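Local coordinates for protein glucuronoarabinoxylan endo-1,4-beta-xylanase (Clostridium papyrosolvens, PDB 4FMV) that probably cleaves internal beta-1,4 linkages of plant cell-wall xylan as a GH30 subfamily 8 endoxylanase, this chain carrying its barrel-bearing catalytic part, at residues 12-17 / 256-261; 306-311 / 332-337; 336-341 / 372-377. One frame throughout, in Å; residues are numbered along the deposited sequence.

Contact 1. Residues 12-17 / 256-261; sequences TKQEIR and TGNMNA
Gln14 and Ile16 run beside Asn258 and Asn260 in nearly the same direction, 14° apart, and the chains close from 6.0 Å between the CA atoms of Gln14 and Asn258 to 4.8 Å between those of Ile16 and Asn260. Two primary amides do most of the joining. With CG wedged between its own backbone N and carbonyl carbon (chi1 84°) and the chain bent again at chi2, Gln14 folds over the 258-259 peptide. Gln14 NE2 gives a 2.8 Å bond to Met259 O, arriving from somewhat above the carbonyl plane, and also bonds Met254 O near the end of helix 240-255. The Gln14 and Asn258 amides are turned well apart, and their acceptors, Gln14 OE1 and Asn258 OD1, stand 3.4 Å from each other. Arg300, donating NE to Gln14 OE1 and NH2 to Asn258 OD1, probably offsets the closeness of the two acceptors.

Asn260 works in the other direction. Asn260 ND2 reaches Glu15 O at 2.8 Å, almost straight (175°) and in the carbonyl plane, while a water that accepts from ND2 also accepts from Glu15 N. OD1 meanwhile takes Leu228 N, which fixes the amide's rotation. Backbone takes over next: Arg17 N bonds Asn260 O at 2.8 Å. The guanidinium of Arg17 turns off to a salt bridge with Glu227. The arrangement is typical of closure in a (beta/alpha)8 barrel, where the first strand meets the loop that leads from a helix into the eighth, at the strands' N-terminal ends, the end away from the catalytic face.

Contact 2. Residues 306-311 / 332-337; sequences TPNTNV and AAVSQK
Pro307 meets Gln336 nearly at right angles, ring against amide, where a loop of the beta-sandwich side domain leans on strand 334-341. This domain accompanies the catalytic barrel in GH30 enzymes, and the contact is plain packing within it. The strand points Val334 and Gln336 at the loop, and the loop answers with Pro307, Asn308 and Val311. The backbones themselves stay well apart, 8.2 Å between the CA atoms of Pro307 and Gln336, leaving the space between them to side chains.

Gln336 first extends, CG opposite the backbone N (chi1 179°), and then bends at chi2, which brings its amide beside the proline. Gln336 OE1 is the atom that touches, 3.2 Å from Pro307 CG, and CB of the same ring lies about as near. The oxygen therefore rests against the ring's carbons. Val311 CG1 comes to 4.1 Å from Gln336 OE1.

Asn308 handles the other end. Asn308 ND2 approaches Val334 CG1 obliquely at 3.8 Å, a contact that is less certain because Val334 is modelled in two conformers. The loop's shape comes from a type II turn, Asn308 to Val311, closed by Val311 N to Asn308 O at 3.1 Å, with Asn310 at positive phi in its third position. Asn308 OD1 adds a weak bond from Thr309 N. Nearby, Pro307 also packs on Val5 and Val313, and its carbonyl O accepts from Ser3 OG.

What keeps the Gln336 amide turned with its oxygen to the proline is the other end of the group: Gln336 NE2 donates to Ser3 O and, at 2.9 Å and 168°, to Lys337 O, which lies in the plane of the amide.

Contact 3. Residues 336-341 / 372-377; sequences QKFNFQ and FTAQLP
Phe338 and Phe372 sit opposite each other across an antiparallel pair of strands, their rings on the same side of the sheet. The strand segments run at 148° and approach to 4.7 Å. Phe338 with Phe372 and Gln336 with Ala374 form hydrogen-bonded pairs, each with two backbone bonds, as in Phe338 N to Phe372 O at 2.9 Å. Lys337 and Thr373 between them form a non-hydrogen-bonded pair.

Shape carries the rest. The two rings are near parallel, 21° apart, but slid so far that they barely overlap. The rim of Phe338, not its middle, lies over Phe372, with Phe338 CD2 3.4 Å from Phe372 CZ. Further along, Phe338 CB settles on the same ring as a CH-pi contact, 4.1 Å from the Phe372 centroid. Phe372 CG lies between its backbone N and carbonyl carbon (chi1 77°), which leans the ring toward the neighbouring strand. Phe340 fills the notch beside it, Phe340 CE2 meeting the edge of Phe372 in plane, 4.0 Å from Phe372 CE1.

Smaller groups fit around this aromatic ridge. Ala374 CB sits at the edge of Phe338, and Gln336 CG lies over the face of that ring turned from Phe372, toward its rim. Leu376 CD1 packs against Gln336 CB at 3.9 Å. On the opposite side of the sheet the aliphatic start of Lys337 runs past Thr373 OG1, while its NZ bonds Ser371 OG.

Ile324 and Phe384, from strands 321-328 and 380-387, pack against the Phe338 and Phe372 rings, so that side chains from several strands meet in the apolar interior, as in a beta-sandwich, here the side domain of the GH30 fold.

Contacts 2 and 3 are two aspects of one strand: 334-341 is flanked by 371-376 in the sheet and overlain near its start by the 306-311 loop. They share Gln336 and Lys337, their centres lie 9 Å apart, and Val334 O probably accepts from Leu376 N at 2.8 Å, extending the ladder of contact 3 into contact 2. Contact 1 stands apart, its centre about 23 Å from either and nearest atoms about 8 and 9 Å away. It belongs to the barrel, whose first strand pairs with 299-303, a strand that also pairs with 5-8 in the side domain. None of the three is at the catalytic face, which in such barrels lies at the strands' C-terminal ends.

Contact 1. Residues 12-17 / 256-261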
# COMPACT_ATOMS: atom_id res chain seq x y z
N THR A 12 4.42 -11.78 -17.71
CA THR A 12 3.80 -10.87 -16.78
C THR A 12 3.26 -11.56 -15.52
O THR A 12 2.86 -12.71 -15.53
CB THR A 12 2.70 -9.97 -17.42
OG1 THR A 12 1.71 -10.77 -18.07
CG2 THR A 12 3.30 -8.98 -18.42
N LYS A 13 3.28 -10.80 -14.45
CA LYS A 13 3.03 -11.19 -13.08
C LYS A 13 1.90 -10.25 -12.71
O LYS A 13 1.10 -9.94 -13.59
CB LYS A 13 4.26 -11.05 -12.20
CG LYS A 13 5.38 -11.97 -12.65
CD LYS A 13 4.83 -13.35 -12.88
CE LYS A 13 5.95 -14.37 -13.00
NZ LYS A 13 5.40 -15.76 -12.94
N GLN A 14 1.67 -10.01 -11.42
CA GLN A 14 0.54 -9.18 -10.98
C GLN A 14 0.49 -7.76 -11.58
O GLN A 14 1.51 -7.17 -11.94
CB GLN A 14 0.55 -9.05 -9.45
CG GLN A 14 1.47 -7.95 -8.90
CD GLN A 14 2.89 -8.45 -8.57
OE1 GLN A 14 3.42 -9.35 -9.21
NE2 GLN A 14 3.50 -7.84 -7.56
N GLU A 15 -0.72 -7.24 -11.70
CA GLU A 15 -0.93 -5.87 -12.15
C GLU A 15 -0.67 -4.91 -10.99
O GLU A 15 -1.01 -5.20 -9.84
CB GLU A 15 -2.37 -5.70 -12.63
CG GLU A 15 -2.68 -4.29 -13.13
CD GLU A 15 -4.09 -4.19 -13.69
OE1 GLU A 15 -4.81 -5.21 -13.68
OE2 GLU A 15 -4.48 -3.09 -14.14
N ILE A 16 -0.06 -3.77 -11.29
CA ILE A 16 0.25 -2.81 -10.24
C ILE A 16 -0.90 -1.82 -10.06
O ILE A 16 -1.30 -1.15 -11.01
CB ILE A 16 1.55 -2.05 -10.54
CG1 ILE A 16 2.71 -3.04 -10.71
CG2 ILE A 16 1.86 -1.07 -9.41
CD1 ILE A 16 2.91 -3.92 -9.48
N ARG A 17 -1.46 -1.79 -8.86
CA ARG A 17 -2.49 -0.81 -8.54
C ARG A 17 -1.86 0.54 -8.17
O ARG A 17 -2.37 1.60 -8.55
CB ARG A 17 -3.41 -1.32 -7.42
CG ARG A 17 -4.54 -0.35 -7.02
CD ARG A 17 -5.42 -0.00 -8.22
NE ARG A 17 -5.70 -1.21 -8.98
CZ ARG A 17 -6.10 -1.22 -10.24
NH1 ARG A 17 -6.29 -0.08 -10.90
NH2 ARG A 17 -6.30 -2.38 -10.85
N THR A 256 8.00 -11.79 -3.65
CA THR A 256 7.40 -12.88 -2.89
C THR A 256 5.88 -12.73 -2.66
O THR A 256 5.13 -13.69 -2.79
CB THR A 256 8.12 -13.06 -1.55
OG1 THR A 256 9.49 -13.34 -1.83
CG2 THR A 256 7.55 -14.27 -0.78
N GLY A 257 5.44 -11.52 -2.34
CA GLY A 257 4.03 -11.31 -2.04
C GLY A 257 3.13 -11.22 -3.25
O GLY A 257 1.92 -11.48 -3.15
N ASN A 258 3.70 -10.88 -4.41
CA ASN A 258 2.90 -10.64 -5.62
C ASN A 258 1.79 -9.61 -5.39
O ASN A 258 0.73 -9.64 -6.02
CB ASN A 258 2.34 -11.93 -6.23
CG ASN A 258 3.41 -12.77 -6.89
OD1 ASN A 258 3.77 -12.55 -8.05
ND2 ASN A 258 3.95 -13.73 -6.15
N MET A 259 2.05 -8.67 -4.51
CA MET A 259 1.01 -7.73 -4.12
C MET A 259 0.79 -6.67 -5.18
O MET A 259 1.70 -6.35 -5.95
CB MET A 259 1.34 -7.13 -2.76
CG MET A 259 1.39 -8.26 -1.73
SD MET A 259 1.30 -7.66 -0.07
CE MET A 259 1.00 -9.22 0.79
N ASN A 260 -0.45 -6.17 -5.23
CA ASN A 260 -0.81 -5.15 -6.21
C ASN A 260 -0.43 -3.75 -5.76
O ASN A 260 -0.32 -2.84 -6.58
CB ASN A 260 -2.31 -5.25 -6.53
CG ASN A 260 -2.73 -6.64 -6.98
OD1 ASN A 260 -3.29 -7.41 -6.20
ND2 ASN A 260 -2.43 -6.99 -8.22
N ALA A 261 -0.25 -3.55 -4.45
CA ALA A 261 0.03 -2.22 -3.92
C ALA A 261 0.82 -2.30 -2.61
O ALA A 261 0.71 -3.28 -1.87
CB ALA A 261 -1.27 -1.47 -3.69
O HOH W 1 -2.92 -8.82 -10.56

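Contact 2. Residues 306-311 / 332-337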
# COMPACT_ATOMS: atom_id res chain seq x y z
N THR A 306 17.46 -12.28 -7.32
CA THR A 306 18.62 -12.17 -6.43
C THR A 306 19.86 -12.60 -7.19
O THR A 306 20.35 -13.72 -7.00
CB THR A 306 18.46 -13.11 -5.21
OG1 THR A 306 18.35 -14.46 -5.67
CG2 THR A 306 17.23 -12.78 -4.44
N PRO A 307 20.35 -11.73 -8.10
CA PRO A 307 21.47 -12.07 -9.00
C PRO A 307 22.81 -12.20 -8.30
O PRO A 307 23.74 -12.79 -8.84
CB PRO A 307 21.51 -10.88 -9.97
CG PRO A 307 20.94 -9.75 -9.19
CD PRO A 307 19.86 -10.36 -8.33
N ASN A 308 22.91 -11.63 -7.10
CA ASN A 308 24.16 -11.61 -6.37
C ASN A 308 23.85 -11.45 -4.91
O ASN A 308 22.73 -11.10 -4.54
CB ASN A 308 25.03 -10.45 -6.87
CG ASN A 308 26.52 -10.68 -6.65
OD1 ASN A 308 26.94 -11.72 -6.14
ND2 ASN A 308 27.32 -9.69 -7.04
N THR A 309 24.82 -11.71 -4.05
CA THR A 309 24.63 -11.46 -2.63
C THR A 309 24.22 -10.01 -2.34
O THR A 309 24.89 -9.07 -2.77
CB THR A 309 25.91 -11.71 -1.85
OG1 THR A 309 26.61 -12.83 -2.41
CG2 THR A 309 25.59 -11.97 -0.38
N ASN A 310 23.15 -9.85 -1.58
CA ASN A 310 22.66 -8.54 -1.16
C ASN A 310 22.20 -7.66 -2.33
O ASN A 310 22.07 -6.45 -2.19
CB ASN A 310 23.72 -7.80 -0.34
CG ASN A 310 23.98 -8.45 1.01
OD1 ASN A 310 23.05 -8.91 1.69
ND2 ASN A 310 25.25 -8.48 1.42
N VAL A 311 21.88 -8.28 -3.46
CA VAL A 311 21.29 -7.56 -4.58
C VAL A 311 19.90 -8.11 -4.84
O VAL A 311 19.72 -9.32 -4.98
CB VAL A 311 22.15 -7.67 -5.83
CG1 VAL A 311 21.46 -6.97 -7.03
CG2 VAL A 311 23.56 -7.09 -5.55
N ALA A 332 29.52 -2.28 -0.33
CA ALA A 332 30.37 -1.90 -1.44
C ALA A 332 29.57 -1.85 -2.73
O ALA A 332 28.66 -2.67 -2.94
CB ALA A 332 31.53 -2.85 -1.57
N ALA A 333 29.88 -0.89 -3.59
CA ALA A 333 29.28 -0.82 -4.91
C ALA A 333 29.58 -2.09 -5.72
O ALA A 333 30.68 -2.65 -5.63
CB ALA A 333 29.76 0.41 -5.67
N VAL A 334 28.60 -2.53 -6.50
CA VAL A 334 28.75 -3.71 -7.34
C VAL A 334 28.20 -3.43 -8.74
O VAL A 334 27.21 -2.71 -8.88
CB VAL A 334 28.01 -4.92 -6.74
CG1 VAL A 334 27.94 -6.06 -7.75
CG2 VAL A 334 28.70 -5.38 -5.47
N SER A 335 28.85 -3.98 -9.76
CA SER A 335 28.35 -3.84 -11.12
C SER A 335 27.31 -4.93 -11.34
O SER A 335 27.49 -6.07 -10.89
CB SER A 335 29.49 -3.99 -12.13
OG SER A 335 29.82 -5.35 -12.29
N GLN A 336 26.21 -4.59 -12.03
CA GLN A 336 25.19 -5.58 -12.37
C GLN A 336 24.81 -5.49 -13.84
O GLN A 336 24.49 -4.41 -14.36
CB GLN A 336 23.95 -5.42 -11.49
CG GLN A 336 22.82 -6.42 -11.82
CD GLN A 336 23.21 -7.87 -11.54
OE1 GLN A 336 23.45 -8.24 -10.38
NE2 GLN A 336 23.29 -8.68 -12.58
N LYS A 337 24.85 -6.63 -14.53
CA LYS A 337 24.46 -6.70 -15.93
C LYS A 337 23.00 -7.12 -16.03
O LYS A 337 22.53 -8.03 -15.32
CB LYS A 337 25.33 -7.71 -16.68
CG LYS A 337 24.95 -7.87 -18.14
CD LYS A 337 25.78 -8.96 -18.79
CE LYS A 337 25.54 -9.03 -20.30
NZ LYS A 337 26.26 -7.92 -20.98

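Contact 3. Residues 336-341 / 372-377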
# COMPACT_ATOMS: atom_id res chain seq x y z
N GLN A 336 26.21 -4.59 -12.03
CA GLN A 336 25.19 -5.58 -12.37
C GLN A 336 24.81 -5.49 -13.84
O GLN A 336 24.49 -4.41 -14.36
CB GLN A 336 23.95 -5.42 -11.49
CG GLN A 336 22.82 -6.42 -11.82
CD GLN A 336 23.21 -7.87 -11.54
OE1 GLN A 336 23.45 -8.24 -10.38
NE2 GLN A 336 23.29 -8.68 -12.58
N LYS A 337 24.85 -6.63 -14.53
CA LYS A 337 24.46 -6.70 -15.93
C LYS A 337 23.00 -7.12 -16.03
O LYS A 337 22.53 -8.03 -15.32
CB LYS A 337 25.33 -7.71 -16.68
CG LYS A 337 24.95 -7.87 -18.14
CD LYS A 337 25.78 -8.96 -18.79
CE LYS A 337 25.54 -9.03 -20.30
NZ LYS A 337 26.26 -7.92 -20.98
N PHE A 338 22.27 -6.43 -16.91
CA PHE A 338 20.86 -6.72 -17.13
C PHE A 338 20.63 -7.09 -18.60
O PHE A 338 21.19 -6.44 -19.48
CB PHE A 338 20.01 -5.51 -16.78
CG PHE A 338 20.17 -5.02 -15.37
CD1 PHE A 338 19.34 -5.49 -14.37
CD2 PHE A 338 21.11 -4.05 -15.05
CE1 PHE A 338 19.45 -5.02 -13.06
CE2 PHE A 338 21.23 -3.58 -13.75
CZ PHE A 338 20.41 -4.07 -12.75
N ASN A 339 19.80 -8.10 -18.84
CA ASN A 339 19.45 -8.54 -20.20
C ASN A 339 17.94 -8.56 -20.41
O ASN A 339 17.22 -9.25 -19.70
CB ASN A 339 19.96 -9.95 -20.47
CG ASN A 339 21.43 -10.12 -20.20
OD1 ASN A 339 22.23 -9.18 -20.37
ND2 ASN A 339 21.82 -11.32 -19.79
N PHE A 340 17.47 -7.83 -21.42
CA PHE A 340 16.06 -7.87 -21.80
C PHE A 340 15.81 -9.03 -22.75
O PHE A 340 16.58 -9.27 -23.69
CB PHE A 340 15.65 -6.58 -22.49
CG PHE A 340 15.74 -5.36 -21.61
CD1 PHE A 340 14.78 -5.11 -20.63
CD2 PHE A 340 16.77 -4.43 -21.78
CE1 PHE A 340 14.85 -3.98 -19.83
CE2 PHE A 340 16.84 -3.30 -21.00
CZ PHE A 340 15.88 -3.07 -20.01
N GLN A 341 14.73 -9.77 -22.49
CA GLN A 341 14.27 -10.73 -23.47
C GLN A 341 12.79 -10.52 -23.78
O GLN A 341 12.02 -9.98 -22.97
CB GLN A 341 14.64 -12.17 -23.08
CG GLN A 341 13.78 -12.84 -22.03
CD GLN A 341 14.36 -14.17 -21.57
OE1 GLN A 341 15.46 -14.56 -21.99
NE2 GLN A 341 13.62 -14.89 -20.73
N PHE A 372 22.46 -3.98 -20.77
CA PHE A 372 23.22 -2.85 -20.22
C PHE A 372 23.78 -3.20 -18.85
O PHE A 372 23.19 -3.98 -18.12
CB PHE A 372 22.36 -1.58 -20.13
CG PHE A 372 21.39 -1.57 -18.98
CD1 PHE A 372 20.12 -2.11 -19.13
CD2 PHE A 372 21.74 -1.01 -17.76
CE1 PHE A 372 19.23 -2.11 -18.08
CE2 PHE A 372 20.84 -1.01 -16.70
CZ PHE A 372 19.59 -1.56 -16.86
N THR A 373 24.93 -2.62 -18.52
CA THR A 373 25.54 -2.83 -17.21
C THR A 373 25.56 -1.54 -16.40
O THR A 373 25.80 -0.45 -16.94
CB THR A 373 26.96 -3.43 -17.33
OG1 THR A 373 26.91 -4.65 -18.08
CG2 THR A 373 27.56 -3.70 -15.95
N ALA A 374 25.30 -1.65 -15.11
CA ALA A 374 25.25 -0.49 -14.25
C ALA A 374 26.03 -0.74 -12.96
O ALA A 374 26.17 -1.87 -12.53
CB ALA A 374 23.79 -0.12 -13.95
N GLN A 375 26.54 0.34 -12.37
CA GLN A 375 27.07 0.30 -11.01
C GLN A 375 25.92 0.52 -10.04
O GLN A 375 25.19 1.49 -10.16
CB GLN A 375 28.08 1.43 -10.82
CG GLN A 375 29.36 1.25 -11.62
CD GLN A 375 30.15 0.06 -11.15
OE1 GLN A 375 30.31 -0.92 -11.88
NE2 GLN A 375 30.64 0.12 -9.90
N LEU A 376 25.76 -0.37 -9.07
CA LEU A 376 24.81 -0.16 -7.99
C LEU A 376 25.58 0.27 -6.74
O LEU A 376 26.35 -0.53 -6.18
CB LEU A 376 24.02 -1.44 -7.70
CG LEU A 376 23.36 -2.15 -8.88
CD1 LEU A 376 22.69 -3.44 -8.40
CD2 LEU A 376 22.36 -1.21 -9.57
N PRO A 377 25.40 1.52 -6.30
CA PRO A 377 26.14 2.00 -5.12
C PRO A 377 25.86 1.15 -3.87
O PRO A 377 24.81 0.50 -3.78
CB PRO A 377 25.63 3.43 -4.94
CG PRO A 377 25.21 3.85 -6.34
CD PRO A 377 24.60 2.60 -6.92